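Local coordinates for galactose-1-phosphate uridylyltransferase (Pyrobaculum aerophilum str. IM2, PDB 6K9Z), which probably transfers uridylyl groups between UDP-glucose and hexose 1-phosphates such as galactose 1-phosphate, as a zinc-binding member of the type 1 family, at residues Y161-Y164 with V165-S169. The protein carries 1 engineered substitution. Numbering follows the deposited sequence.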
loop_
_atom_site.group_PDB
_atom_site.type_symbol
_atom_site.label_atom_id
_atom_site.label_comp_id
_atom_site.label_asym_id
_atom_site.label_seq_id
_atom_site.Cartn_x
_atom_site.Cartn_y
_atom_site.Cartn_z
ATOM N N TYR A 161 17.053 -5.021 -13.854
ATOM C CA TYR A 161 17.733 -4.727 -15.131
ATOM C C TYR A 161 19.041 -3.978 -14.870
ATOM O O TYR A 161 20.132 -4.377 -15.371
ATOM C CB TYR A 161 16.829 -3.886 -16.033
ATOM C CG TYR A 161 17.506 -3.523 -17.324
ATOM C CD1 TYR A 161 17.676 -4.481 -18.308
ATOM C CD2 TYR A 161 17.991 -2.253 -17.565
ATOM C CE1 TYR A 161 18.320 -4.186 -19.502
ATOM C CE2 TYR A 161 18.634 -1.948 -18.760
ATOM C CZ TYR A 161 18.768 -2.908 -19.742
ATOM O OH TYR A 161 19.394 -2.582 -20.920
ATOM N N GLU A 162 18.963 -2.912 -14.073
ATOM C CA GLU A 162 20.135 -2.029 -13.808
ATOM C C GLU A 162 21.226 -2.860 -13.115
ATOM O O GLU A 162 22.417 -2.645 -13.413
ATOM C CB GLU A 162 19.739 -0.805 -12.966
ATOM C CG GLU A 162 18.897 0.205 -13.734
ATOM C CD GLU A 162 18.516 1.499 -13.005
ATOM O OE1 GLU A 162 19.153 1.856 -12.006
ATOM O OE2 GLU A 162 17.604 2.186 -13.487
ATOM N N TRP A 163 20.829 -3.713 -12.177
ATOM C CA TRP A 163 21.761 -4.584 -11.433
ATOM C C TRP A 163 22.471 -5.503 -12.425
ATOM O O TRP A 163 23.703 -5.613 -12.348
ATOM C CB TRP A 163 21.056 -5.417 -10.370
ATOM C CG TRP A 163 21.958 -6.526 -9.915
ATOM C CD1 TRP A 163 22.219 -7.717 -10.549
ATOM C CD2 TRP A 163 22.750 -6.535 -8.733
ATOM N NE1 TRP A 163 23.122 -8.469 -9.840
ATOM C CE2 TRP A 163 23.470 -7.758 -8.725
ATOM C CE3 TRP A 163 22.908 -5.618 -7.695
ATOM C CZ2 TRP A 163 24.353 -8.098 -7.713
ATOM C CZ3 TRP A 163 23.786 -5.950 -6.702
ATOM C CH2 TRP A 163 24.484 -7.172 -6.710
ATOM N N TYR A 164 21.681 -6.164 -13.281
ATOM C CA TYR A 164 22.130 -7.165 -14.288
ATOM C C TYR A 164 23.136 -6.521 -15.249
ATOM O O TYR A 164 24.236 -7.105 -15.532
ATOM C CB TYR A 164 20.906 -7.719 -15.027
ATOM C CG TYR A 164 21.218 -8.821 -15.994
ATOM C CD1 TYR A 164 21.250 -10.141 -15.572
ATOM C CD2 TYR A 164 21.481 -8.548 -17.315
ATOM C CE1 TYR A 164 21.563 -11.162 -16.449
ATOM C CE2 TYR A 164 21.833 -9.555 -18.201
ATOM C CZ TYR A 164 21.855 -10.870 -17.765
ATOM O OH TYR A 164 22.171 -11.876 -18.637
ATOM N N VAL A 165 22.785 -5.339 -15.760
ATOM C CA VAL A 165 23.664 -4.580 -16.672
ATOM C C VAL A 165 24.924 -4.159 -15.914
ATOM O O VAL A 165 25.942 -4.183 -16.531
ATOM C CB VAL A 165 22.948 -3.371 -17.288
ATOM C CG1 VAL A 165 23.942 -2.446 -17.996
ATOM C CG2 VAL A 165 21.836 -3.856 -18.214
ATOM N N LYS A 166 24.780 -3.631 -14.696
ATOM C CA LYS A 166 25.947 -3.190 -13.884
ATOM C C LYS A 166 26.796 -4.362 -13.366
ATOM O O LYS A 166 28.029 -4.274 -13.483
ATOM C CB LYS A 166 25.483 -2.302 -12.725
ATOM C CG LYS A 166 26.594 -1.724 -11.859
ATOM C CD LYS A 166 26.218 -0.420 -11.192
ATOM C CE LYS A 166 27.250 0.055 -10.192
ATOM N NZ LYS A 166 27.186 -0.715 -8.928
ATOM N N HIS A 167 26.163 -5.422 -12.845
ATOM C CA HIS A 167 26.909 -6.533 -12.187
ATOM C C HIS A 167 27.067 -7.805 -13.042
ATOM O O HIS A 167 27.909 -8.634 -12.662
ATOM C CB HIS A 167 26.360 -6.776 -10.773
ATOM C CG HIS A 167 26.503 -5.604 -9.857
ATOM N ND1 HIS A 167 25.448 -4.767 -9.552
ATOM C CD2 HIS A 167 27.565 -5.133 -9.168
ATOM C CE1 HIS A 167 25.854 -3.829 -8.719
ATOM N NE2 HIS A 167 27.151 -4.032 -8.469
ATOM N N GLY A 168 26.294 -7.972 -14.123
ATOM C CA GLY A 168 26.449 -9.121 -15.047
ATOM C C GLY A 168 25.760 -10.429 -14.659
ATOM O O GLY A 168 25.991 -11.424 -15.361
ATOM N N SER A 169 24.939 -10.441 -13.609
ATOM C CA SER A 169 24.214 -11.664 -13.146
ATOM C C SER A 169 22.807 -11.281 -12.662
ATOM O O SER A 169 22.541 -10.087 -12.449
ATOM C CB SER A 169 25.005 -12.386 -12.061
ATOM O OG SER A 169 24.767 -11.798 -10.792
#
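Four successive i to i+4 backbone bonds run through the C-terminal end of helix 151-167: V165 N to Y161 O (2.8 Å), K166 N to E162 O, H167 N to W163 O and G168 N to Y164 O. H167 lies across one face of the W163 indole. Its CB sits over the five-membered ring, a CH-pi contact 3.9 Å from the centroid, while ND1 rests over the six-membered ring, 3.3 Å from W163 CE3, and also gives W163 O a weak hydrogen bond (3.4 Å). The H167 ring is inclined at 34° to the six-membered ring of W163, an oblique pairing. G168 leaves the helix with positive phi, and S169, in an extended conformation, places its O at the indole edge, 3.1 Å from W163 CD1, and near Y164, whose CA makes a CH...O contact with it. This C-terminal turn leads straight into the zinc ligand C170 and helix 171-178, where L171 and R174 also touch W163. Were W163 an alanine, the H167 ring would probably lose the surface it lies on, and a gap would be likely to open beside L171 and R174. Further back, V165 CG2, held beside the backbone N by its torsion, makes a CH-pi contact over the Y161 ring, 3.6 Å from Y161 CZ; that ring also meets Y262 edge-to-face.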